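Side-chain contacts in protein sifA (Salmonella typhimurium, PDB 3CXB), which is a secreted effector required for endosomal tubulation and formation of Salmonella-induced filaments in host cells, and interacts with host PLEKHM2: residues C49-M53 against L54-R58; T61-R64 against L65-F69; D195-K198 against A199-A203; T230-N233 against A234-T238. All coordinates share one frame; numbering follows the deposited sequence.

Contact 1 of 4, residues C49-M53 against L54-R58; sequences CLHEM and LFAER
Leu54 N donates to Leu50 O and Phe55 N to His51 O, the last two direct backbone hydrogen bonds where helix 42-54 runs out. Leu54 N reaches Leu50 O at 2.8 Å in a fairly straight bond. Phe55 N meets His51 O, also at 2.8 Å, but with an N-H...O angle of only 142°, consistent with the helix coming undone here. Ala56 N lies near His51 O yet points badly for a bond; it gives its hydrogen instead to a water 2.8 Å from Ala56 N. That water donates to both Glu52 O and Arg58 O, and a second water joins the same two carbonyls, 2.8 Å from Glu52 O and 2.9 Å from Arg58 O. This is a hydrated helix C-terminus: water takes the place of the next amide as the chain turns off toward helix 62-75. The imidazole of His51, with CG anti to the backbone N (chi1 174°), carries Phe55 O over one face, so the 3.1 Å between NE2 and Phe55 O is no hydrogen bond. Glu52 OE1 forms a salt bridge with Arg64 NE. Met53, whose flexible chain fits alongside Leu54, runs beside it against Leu110 and Cys121 of the sheet, Met53 CE 3.3 Å from Leu54 CD1, while the flat Phe55 ring suits stacking on Trp27 of helix 25-34.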
loop_
_atom_site.group_PDB
_atom_site.type_symbol
_atom_site.label_atom_id
_atom_site.label_comp_id
_atom_site.label_asym_id
_atom_site.label_seq_id
_atom_site.Cartn_x
_atom_site.Cartn_y
_atom_site.Cartn_z
ATOM N N CYS A 49 -17.889 -2.720 -5.223
ATOM C CA CYS A 49 -16.564 -2.183 -5.502
ATOM C C CYS A 49 -16.705 -0.994 -6.446
ATOM O O CYS A 49 -16.311 0.130 -6.136
ATOM C CB CYS A 49 -15.695 -3.226 -6.190
ATOM S SG CYS A 49 -14.875 -4.382 -5.105
ATOM N N LEU A 50 -17.267 -1.266 -7.617
ATOM C CA LEU A 50 -17.475 -0.241 -8.621
ATOM C C LEU A 50 -18.163 0.953 -7.992
ATOM O O LEU A 50 -17.753 2.101 -8.194
ATOM C CB LEU A 50 -18.333 -0.790 -9.756
ATOM C CG LEU A 50 -17.674 -1.836 -10.653
ATOM C CD1 LEU A 50 -18.724 -2.532 -11.515
ATOM C CD2 LEU A 50 -16.631 -1.155 -11.528
ATOM N N HIS A 51 -19.210 0.688 -7.219
ATOM C CA HIS A 51 -19.933 1.780 -6.601
ATOM C C HIS A 51 -19.012 2.641 -5.771
ATOM O O HIS A 51 -19.002 3.867 -5.923
ATOM C CB HIS A 51 -21.070 1.286 -5.725
ATOM C CG HIS A 51 -21.748 2.381 -4.974
ATOM N ND1 HIS A 51 -21.301 2.831 -3.751
ATOM C CD2 HIS A 51 -22.827 3.141 -5.283
ATOM C CE1 HIS A 51 -22.078 3.816 -3.335
ATOM N NE2 HIS A 51 -23.011 4.025 -4.246
ATOM N N GLU A 52 -18.234 2.013 -4.894
ATOM C CA GLU A 52 -17.313 2.787 -4.066
ATOM C C GLU A 52 -16.322 3.561 -4.939
ATOM O O GLU A 52 -15.932 4.693 -4.635
ATOM C CB GLU A 52 -16.518 1.872 -3.132
ATOM C CG GLU A 52 -15.412 2.613 -2.368
ATOM C CD GLU A 52 -14.537 1.690 -1.550
ATOM O OE1 GLU A 52 -13.541 2.149 -0.959
ATOM O OE2 GLU A 52 -14.844 0.489 -1.491
ATOM N N MET A 53 -15.941 2.940 -6.044
ATOM C CA MET A 53 -14.946 3.517 -6.923
ATOM C C MET A 53 -15.357 4.677 -7.768
ATOM O O MET A 53 -14.594 5.622 -7.929
ATOM C CB MET A 53 -14.373 2.446 -7.846
ATOM C CG MET A 53 -13.369 2.992 -8.846
ATOM S SD MET A 53 -12.810 1.710 -9.958
ATOM C CE MET A 53 -12.992 2.492 -11.510
ATOM N N LEU A 54 -16.558 4.629 -8.312
ATOM C CA LEU A 54 -16.957 5.701 -9.195
ATOM C C LEU A 54 -18.284 6.327 -8.912
ATOM O O LEU A 54 -18.567 7.390 -9.445
ATOM C CB LEU A 54 -16.977 5.205 -10.636
ATOM C CG LEU A 54 -15.711 4.545 -11.166
ATOM C CD1 LEU A 54 -16.099 3.509 -12.205
ATOM C CD2 LEU A 54 -14.786 5.603 -11.748
ATOM N N PHE A 55 -19.110 5.703 -8.085
ATOM C CA PHE A 55 -20.424 6.292 -7.861
ATOM C C PHE A 55 -20.820 6.505 -6.421
ATOM O O PHE A 55 -21.985 6.340 -6.079
ATOM C CB PHE A 55 -21.497 5.455 -8.571
ATOM C CG PHE A 55 -21.079 4.954 -9.934
ATOM C CD1 PHE A 55 -20.460 3.708 -10.074
ATOM C CD2 PHE A 55 -21.272 5.729 -11.073
ATOM C CE1 PHE A 55 -20.039 3.241 -11.331
ATOM C CE2 PHE A 55 -20.856 5.275 -12.330
ATOM C CZ PHE A 55 -20.238 4.026 -12.458
ATOM N N ALA A 56 -19.861 6.875 -5.578
ATOM C CA ALA A 56 -20.151 7.131 -4.167
ATOM C C ALA A 56 -20.165 8.627 -3.919
ATOM O O ALA A 56 -20.055 9.412 -4.857
ATOM C CB ALA A 56 -19.119 6.478 -3.280
ATOM N N GLU A 57 -20.284 9.019 -2.655
ATOM C CA GLU A 57 -20.337 10.439 -2.313
ATOM C C GLU A 57 -19.061 11.156 -2.727
ATOM O O GLU A 57 -19.059 12.367 -2.964
ATOM C CB GLU A 57 -20.587 10.634 -0.813
ATOM C CG GLU A 57 -21.187 12.006 -0.473
ATOM C CD GLU A 57 -21.367 12.243 1.021
ATOM O OE1 GLU A 57 -22.048 13.223 1.387
ATOM O OE2 GLU A 57 -20.825 11.458 1.828
ATOM N N ARG A 58 -17.972 10.402 -2.811
ATOM C CA ARG A 58 -16.710 10.980 -3.224
ATOM C C ARG A 58 -15.744 9.957 -3.796
ATOM O O ARG A 58 -15.885 8.756 -3.596
ATOM C CB ARG A 58 -16.057 11.755 -2.069
ATOM C CG ARG A 58 -15.578 10.962 -0.875
ATOM C CD ARG A 58 -15.103 11.945 0.181
ATOM N NE ARG A 58 -14.412 11.291 1.286
ATOM C CZ ARG A 58 -13.907 11.940 2.328
ATOM N NH1 ARG A 58 -13.289 11.273 3.296
ATOM N NH2 ARG A 58 -14.022 13.261 2.398
HETATM O O HOH W 1 -14.739 6.228 -2.633
HETATM O O HOH W 2 -17.055 7.293 -5.820
#

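Contact 2 of 4, residues T61-R64 against L65-F69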
loop_
_atom_site.group_PDB
_atom_site.type_symbol
_atom_site.label_atom_id
_atom_site.label_comp_id
_atom_site.label_asym_id
_atom_site.label_seq_id
_atom_site.Cartn_x
_atom_site.Cartn_y
_atom_site.Cartn_z
ATOM N N THR A 61 -9.208 7.334 -2.667
ATOM C CA THR A 61 -7.829 7.770 -2.590
ATOM C C THR A 61 -7.137 7.027 -3.712
ATOM O O THR A 61 -7.679 6.039 -4.219
ATOM C CB THR A 61 -7.225 7.336 -1.258
ATOM O OG1 THR A 61 -7.970 7.954 -0.202
ATOM C CG2 THR A 61 -5.750 7.758 -1.157
ATOM N N ARG A 62 -5.964 7.469 -4.140
ATOM C CA ARG A 62 -5.331 6.703 -5.200
ATOM C C ARG A 62 -4.981 5.309 -4.664
ATOM O O ARG A 62 -5.190 4.299 -5.347
ATOM C CB ARG A 62 -4.079 7.402 -5.748
ATOM C CG ARG A 62 -2.884 7.453 -4.837
ATOM C CD ARG A 62 -1.629 7.749 -5.652
ATOM N NE ARG A 62 -1.583 9.125 -6.141
ATOM C CZ ARG A 62 -0.883 9.528 -7.199
ATOM N NH1 ARG A 62 -0.167 8.659 -7.903
ATOM N NH2 ARG A 62 -0.893 10.812 -7.545
ATOM N N GLU A 63 -4.478 5.234 -3.436
ATOM C CA GLU A 63 -4.129 3.934 -2.910
ATOM C C GLU A 63 -5.363 3.049 -2.928
ATOM O O GLU A 63 -5.319 1.929 -3.436
ATOM C CB GLU A 63 -3.562 4.055 -1.504
ATOM C CG GLU A 63 -3.136 2.734 -0.853
ATOM C CD GLU A 63 -1.953 2.033 -1.544
ATOM O OE1 GLU A 63 -1.099 1.460 -0.824
ATOM O OE2 GLU A 63 -1.882 2.032 -2.799
ATOM N N ARG A 64 -6.479 3.558 -2.417
ATOM C CA ARG A 64 -7.721 2.775 -2.388
ATOM C C ARG A 64 -8.176 2.465 -3.823
ATOM O O ARG A 64 -8.829 1.443 -4.086
ATOM C CB ARG A 64 -8.797 3.541 -1.623
ATOM C CG ARG A 64 -10.152 2.858 -1.551
ATOM C CD ARG A 64 -10.050 1.489 -0.918
ATOM N NE ARG A 64 -11.332 0.781 -0.946
ATOM C CZ ARG A 64 -11.444 -0.543 -0.940
ATOM N NH1 ARG A 64 -12.643 -1.113 -0.965
ATOM N NH2 ARG A 64 -10.347 -1.296 -0.916
ATOM N N LEU A 65 -7.831 3.360 -4.747
ATOM C CA LEU A 65 -8.155 3.158 -6.155
ATOM C C LEU A 65 -7.477 1.880 -6.631
ATOM O O LEU A 65 -8.138 0.996 -7.166
ATOM C CB LEU A 65 -7.627 4.301 -7.023
ATOM C CG LEU A 65 -8.494 4.710 -8.221
ATOM C CD1 LEU A 65 -7.727 5.661 -9.077
ATOM C CD2 LEU A 65 -8.929 3.537 -9.020
ATOM N N THR A 66 -6.163 1.782 -6.447
ATOM C CA THR A 66 -5.454 0.585 -6.900
ATOM C C THR A 66 -5.964 -0.687 -6.238
ATOM O O THR A 66 -6.084 -1.723 -6.912
ATOM C CB THR A 66 -3.938 0.669 -6.666
ATOM O OG1 THR A 66 -3.670 0.553 -5.262
ATOM C CG2 THR A 66 -3.387 2.005 -7.172
ATOM N N GLU A 67 -6.291 -0.623 -4.945
ATOM C CA GLU A 67 -6.775 -1.829 -4.282
ATOM C C GLU A 67 -8.015 -2.354 -4.962
ATOM O O GLU A 67 -8.099 -3.536 -5.318
ATOM C CB GLU A 67 -7.135 -1.581 -2.811
ATOM C CG GLU A 67 -5.992 -1.309 -1.860
ATOM C CD GLU A 67 -6.487 -0.961 -0.476
ATOM O OE1 GLU A 67 -5.639 -0.778 0.430
ATOM O OE2 GLU A 67 -7.727 -0.865 -0.297
ATOM N N ILE A 68 -8.984 -1.466 -5.139
ATOM C CA ILE A 68 -10.261 -1.854 -5.708
ATOM C C ILE A 68 -10.089 -2.526 -7.033
ATOM O O ILE A 68 -10.837 -3.450 -7.391
ATOM C CB ILE A 68 -11.197 -0.652 -5.865
ATOM C CG1 ILE A 68 -11.404 0.016 -4.496
ATOM C CG2 ILE A 68 -12.540 -1.121 -6.399
ATOM C CD1 ILE A 68 -12.169 1.352 -4.550
ATOM N N PHE A 69 -9.084 -2.064 -7.761
ATOM C CA PHE A 69 -8.801 -2.626 -9.062
ATOM C C PHE A 69 -8.524 -4.128 -8.898
ATOM O O PHE A 69 -9.145 -4.960 -9.560
ATOM C CB PHE A 69 -7.588 -1.931 -9.675
ATOM C CG PHE A 69 -7.231 -2.446 -11.029
ATOM C CD1 PHE A 69 -7.988 -2.090 -12.142
ATOM C CD2 PHE A 69 -6.137 -3.295 -11.193
ATOM C CE1 PHE A 69 -7.667 -2.558 -13.407
ATOM C CE2 PHE A 69 -5.806 -3.772 -12.455
ATOM C CZ PHE A 69 -6.581 -3.397 -13.572
#
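Arg64 bends back over the turn that follows it and meets Glu67 and Ile68 with different parts of its guanidinium. Its CG stands anti to the backbone N (chi1 178°), and a bend at chi2 (58°) swings the rest of the chain along the helix. NH2 then donates to Glu67 OE2 at 2.7 Å, a salt bridge in which the carboxylate oxygen lies close to the guanidinium plane. The two flat groups are nonetheless turned 77° against each other, so one N-H does the work and not a paired, fork-like grip. Ile68 covers one face of the same group, its CG1 3.6 Å from Arg64 CZ and above the centre of the plane; a branched aliphatic chain suits that flat, weakly hydrated surface. Glu52 is a second partner of Arg64, and NH2 also pairs with Glu71, so three carboxylates share this one guanidinium. Glu67 has a long, extended chain that can serve two neighbours, and its OE1 accepts from His300. Leu65, on the buried side, sets its CB 3.0 Å from Arg62 O and sends its branches toward Ile112 and Phe119 of the sheet. Between these faces Thr66 OG1 donates to Glu63 O at 2.8 Å, on a lone pair in the carbonyl plane. That carbonyl also accepts from Glu67 N at 3.1 Å, and Thr66 OG1 is bonded to Tyr158 as well. With Leu65 facing the sheet, this is an i to i+3 salt bridge within helix 62-75, part of a charge network between two consecutive helices.

Contact 3 of 4, residues D195-K198 against A199-A203; sequences DGWK and AQEKA
Glu201 lays its methylenes over the indole of Trp197, one helical turn earlier in the chain. CB comes first: it sits 4.1 Å from the centroid of the six-membered ring and only 4° off the ring normal, a CH-pi contact over the face. CG, placed anti to the backbone N (chi1 -171°), is above the same face but near its rim, 3.9 Å from Trp197 CH2. A bend at chi2 then carries the carboxylate out past the CZ3-CH2 rim, CD lying 4.0 Å from Trp197 CH2. At the tip OE1 comes within 3.4 Å of Trp197 CZ3 and accepts a weak hydrogen bond from Ile258 N at the start of helix 258-267. The carboxylate plane is tilted 38° to the ring, so the two groups are not stacked flat. Tryptophan suits this position because its broad surface can take the methylenes of Glu201 and still meet His255, Ile258 and Met261. Beneath the side chains the backbone fixes the spacing. Trp197 O accepts from Glu201 N at 2.8 Å and weakly from Gln200 N, while Gly196 O takes Ala199 N at 2.9 Å. Lys198 and Lys202 run out with extended chains that brush Phe303. Because Glu201 is buried, with apolar ring carbons beside its carboxylate and a weak bond at OE1, its proton affinity may well be raised; the methylenes bring the apolar share of the contact, and the acid end is carried past the indole to the amide of Ile258.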
loop_
_atom_site.group_PDB
_atom_site.type_symbol
_atom_site.label_atom_id
_atom_site.label_comp_id
_atom_site.label_asym_id
_atom_site.label_seq_id
_atom_site.Cartn_x
_atom_site.Cartn_y
_atom_site.Cartn_z
ATOM N N ASP A 195 6.807 -18.324 0.592
ATOM C CA ASP A 195 5.510 -18.540 1.228
ATOM C C ASP A 195 5.632 -18.589 2.744
ATOM O O ASP A 195 4.685 -18.283 3.465
ATOM C CB ASP A 195 4.882 -19.841 0.719
ATOM C CG ASP A 195 4.612 -19.816 -0.778
ATOM O OD1 ASP A 195 3.857 -18.925 -1.229
ATOM O OD2 ASP A 195 5.154 -20.683 -1.502
ATOM N N GLY A 196 6.809 -18.971 3.223
ATOM C CA GLY A 196 7.028 -19.054 4.652
ATOM C C GLY A 196 7.417 -17.723 5.262
ATOM O O GLY A 196 6.890 -17.337 6.304
ATOM N N TRP A 197 8.340 -17.020 4.614
ATOM C CA TRP A 197 8.799 -15.724 5.104
ATOM C C TRP A 197 7.633 -14.739 5.302
ATOM O O TRP A 197 7.690 -13.857 6.162
ATOM C CB TRP A 197 9.841 -15.143 4.131
ATOM C CG TRP A 197 9.397 -13.897 3.464
ATOM C CD1 TRP A 197 8.335 -13.754 2.613
ATOM C CD2 TRP A 197 9.942 -12.591 3.646
ATOM N NE1 TRP A 197 8.179 -12.434 2.263
ATOM C CE2 TRP A 197 9.153 -11.698 2.881
ATOM C CE3 TRP A 197 11.018 -12.086 4.383
ATOM C CZ2 TRP A 197 9.406 -10.327 2.834
ATOM C CZ3 TRP A 197 11.271 -10.720 4.335
ATOM C CH2 TRP A 197 10.465 -9.856 3.564
ATOM N N LYS A 198 6.585 -14.900 4.499
ATOM C CA LYS A 198 5.412 -14.037 4.573
ATOM C C LYS A 198 4.730 -14.135 5.924
ATOM O O LYS A 198 4.187 -13.157 6.427
ATOM C CB LYS A 198 4.406 -14.403 3.484
ATOM C CG LYS A 198 4.874 -14.102 2.080
ATOM C CD LYS A 198 3.746 -14.351 1.111
ATOM C CE LYS A 198 4.185 -14.180 -0.320
ATOM N NZ LYS A 198 3.068 -14.515 -1.258
ATOM N N ALA A 199 4.748 -15.326 6.505
ATOM C CA ALA A 199 4.122 -15.535 7.797
ATOM C C ALA A 199 4.955 -14.864 8.879
ATOM O O ALA A 199 4.427 -14.386 9.884
ATOM C CB ALA A 199 3.992 -17.026 8.071
ATOM N N GLN A 200 6.260 -14.816 8.653
ATOM C CA GLN A 200 7.177 -14.212 9.606
ATOM C C GLN A 200 7.062 -12.697 9.558
ATOM O O GLN A 200 6.664 -12.062 10.536
ATOM C CB GLN A 200 8.618 -14.629 9.282
ATOM C CG GLN A 200 9.660 -14.106 10.267
ATOM C CD GLN A 200 9.423 -14.588 11.696
ATOM O OE1 GLN A 200 9.377 -15.791 11.961
ATOM N NE2 GLN A 200 9.273 -13.646 12.623
ATOM N N GLU A 201 7.412 -12.135 8.405
ATOM C CA GLU A 201 7.380 -10.694 8.173
ATOM C C GLU A 201 6.038 -10.111 8.596
ATOM O O GLU A 201 5.978 -9.077 9.252
ATOM C CB GLU A 201 7.644 -10.418 6.688
ATOM C CG GLU A 201 7.856 -8.962 6.313
ATOM C CD GLU A 201 9.038 -8.332 7.017
ATOM O OE1 GLU A 201 10.107 -8.976 7.061
ATOM O OE2 GLU A 201 8.900 -7.191 7.519
ATOM N N LYS A 202 4.961 -10.788 8.235
ATOM C CA LYS A 202 3.642 -10.315 8.585
ATOM C C LYS A 202 3.480 -10.108 10.088
ATOM O O LYS A 202 2.952 -9.089 10.515
ATOM C CB LYS A 202 2.584 -11.287 8.067
ATOM C CG LYS A 202 1.147 -10.842 8.308
ATOM C CD LYS A 202 0.182 -11.788 7.620
ATOM C CE LYS A 202 -1.276 -11.425 7.871
ATOM N NZ LYS A 202 -2.182 -12.407 7.195
ATOM N N ALA A 203 3.931 -11.055 10.899
ATOM C CA ALA A 203 3.786 -10.900 12.342
ATOM C C ALA A 203 4.783 -9.890 12.882
ATOM O O ALA A 203 4.407 -8.949 13.576
ATOM C CB ALA A 203 3.966 -12.239 13.045
#

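Contact 4 of 4, residues T230-N233 against A234-T238; sequences TQQN and AFLET
The amide of Gln232 and the ring of Phe235 lie side by side and point the same way, their planes 31° apart. Gln232 OE1 approaches the ring obliquely, 3.9 Å from Phe235 CD2, and is nearer still to the benzylic carbon, 3.6 Å from Phe235 CB. A bend at chi2 (61°) folds the glutamine back over the turn to bring it there; its polar end suits an exposed site, whereas the phenylalanine turns inward to Gln211 of helix 197-220. Leu236 follows on the outer side, its CG 3.2 Å from Gln232 O and its CD1 4.2 Å from Gln232 CG. Ala234 is small enough for the buried face of the helix, close against its neighbours: its CB lies 3.5 Å from Thr230 O and packs against Ile214 and Leu318. Regular backbone bonds hold the turn, among them Ala234 N to Thr230 O at 2.8 Å and Leu236 N to Gln232 O at 2.9 Å. Near the beginning of the helix Thr230 OG1 bonds to Ser227, and Gln231 NE2 to Ile226 O. With Ala234 and Phe235 buried and a mostly polar outer side, Leu236 being an exposed apolar exception, helix 228-241 is an amphipathic helix packed against helices 197-220 and 307-324 in the helical C-terminal part.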
loop_
_atom_site.group_PDB
_atom_site.type_symbol
_atom_site.label_atom_id
_atom_site.label_comp_id
_atom_site.label_asym_id
_atom_site.label_seq_id
_atom_site.Cartn_x
_atom_site.Cartn_y
_atom_site.Cartn_z
ATOM N N THR A 230 -2.158 -1.404 30.884
ATOM C CA THR A 230 -3.019 -1.062 29.757
ATOM C C THR A 230 -2.170 -1.083 28.498
ATOM O O THR A 230 -2.607 -1.544 27.441
ATOM C CB THR A 230 -3.609 0.357 29.864
ATOM O OG1 THR A 230 -4.077 0.596 31.197
ATOM C CG2 THR A 230 -4.776 0.508 28.881
ATOM N N GLN A 231 -0.945 -0.600 28.609
ATOM C CA GLN A 231 -0.079 -0.586 27.453
ATOM C C GLN A 231 0.088 -1.980 26.905
ATOM O O GLN A 231 0.099 -2.170 25.689
ATOM C CB GLN A 231 1.279 0.013 27.801
ATOM C CG GLN A 231 1.204 1.515 28.019
ATOM C CD GLN A 231 2.523 2.114 28.418
ATOM O OE1 GLN A 231 3.529 1.941 27.726
ATOM N NE2 GLN A 231 2.529 2.835 29.540
ATOM N N GLN A 232 0.205 -2.964 27.793
ATOM C CA GLN A 232 0.380 -4.333 27.329
ATOM C C GLN A 232 -0.954 -4.928 26.896
ATOM O O GLN A 232 -1.017 -5.721 25.953
ATOM C CB GLN A 232 1.028 -5.201 28.411
ATOM C CG GLN A 232 1.584 -6.514 27.861
ATOM C CD GLN A 232 2.667 -6.297 26.810
ATOM O OE1 GLN A 232 2.557 -5.411 25.962
ATOM N NE2 GLN A 232 3.713 -7.117 26.855
ATOM N N ASN A 233 -2.022 -4.536 27.579
ATOM C CA ASN A 233 -3.333 -5.032 27.222
ATOM C C ASN A 233 -3.657 -4.593 25.794
ATOM O O ASN A 233 -4.140 -5.387 24.991
ATOM C CB ASN A 233 -4.381 -4.518 28.213
ATOM C CG ASN A 233 -4.452 -5.366 29.489
ATOM O OD1 ASN A 233 -3.426 -5.737 30.072
ATOM N ND2 ASN A 233 -5.673 -5.672 29.925
ATOM N N ALA A 234 -3.361 -3.340 25.464
ATOM C CA ALA A 234 -3.632 -2.843 24.121
ATOM C C ALA A 234 -2.828 -3.647 23.107
ATOM O O ALA A 234 -3.368 -4.123 22.102
ATOM C CB ALA A 234 -3.280 -1.343 24.015
ATOM N N PHE A 235 -1.532 -3.797 23.367
ATOM C CA PHE A 235 -0.679 -4.559 22.465
ATOM C C PHE A 235 -1.184 -5.985 22.202
ATOM O O PHE A 235 -1.155 -6.458 21.067
ATOM C CB PHE A 235 0.732 -4.692 22.999
ATOM C CG PHE A 235 1.586 -5.584 22.152
ATOM C CD1 PHE A 235 2.192 -5.091 20.997
ATOM C CD2 PHE A 235 1.758 -6.932 22.484
ATOM C CE1 PHE A 235 2.966 -5.920 20.188
ATOM C CE2 PHE A 235 2.536 -7.774 21.671
ATOM C CZ PHE A 235 3.138 -7.266 20.525
ATOM N N LEU A 236 -1.608 -6.681 23.251
ATOM C CA LEU A 236 -2.098 -8.045 23.100
ATOM C C LEU A 236 -3.464 -8.096 22.437
ATOM O O LEU A 236 -3.757 -9.030 21.677
ATOM C CB LEU A 236 -2.188 -8.737 24.466
ATOM C CG LEU A 236 -0.898 -8.831 25.287
ATOM C CD1 LEU A 236 -1.231 -9.428 26.641
ATOM C CD2 LEU A 236 0.149 -9.662 24.574
ATOM N N GLU A 237 -4.288 -7.092 22.731
ATOM C CA GLU A 237 -5.638 -6.999 22.199
ATOM C C GLU A 237 -5.612 -6.736 20.696
ATOM O O GLU A 237 -6.265 -7.441 19.924
ATOM C CB GLU A 237 -6.402 -5.884 22.918
ATOM C CG GLU A 237 -7.910 -5.988 22.818
ATOM C CD GLU A 237 -8.550 -6.378 24.138
ATOM O OE1 GLU A 237 -9.747 -6.744 24.132
ATOM O OE2 GLU A 237 -7.861 -6.313 25.180
ATOM N N THR A 238 -4.846 -5.742 20.262
ATOM C CA THR A 238 -4.804 -5.462 18.837
ATOM C C THR A 238 -4.137 -6.626 18.105
ATOM O O THR A 238 -4.543 -6.984 16.999
ATOM C CB THR A 238 -4.050 -4.157 18.511
ATOM O OG1 THR A 238 -2.655 -4.438 18.422
ATOM C CG2 THR A 238 -4.281 -3.107 19.591
#

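The four contacts follow one another along the chain and fall into two groups. Contacts 1 and 2, with centres 11 Å apart, touch directly: helices 42-54 and 62-75 are consecutive, and besides the salt bridge of Glu52 with Arg64, Ile68 packs against Cys49 and Met53. Both helices also pack on strands of the five-stranded antiparallel sheet. Contacts 3 and 4 lie on the successive helices 197-220 and 228-241; their centres are 22 Å apart and they do not touch. Contacts 1 and 3, 33 Å between centres, flank the chain's centre. The two groups probably belong to the N- and C-terminal domains, both of which are required for tubule formation.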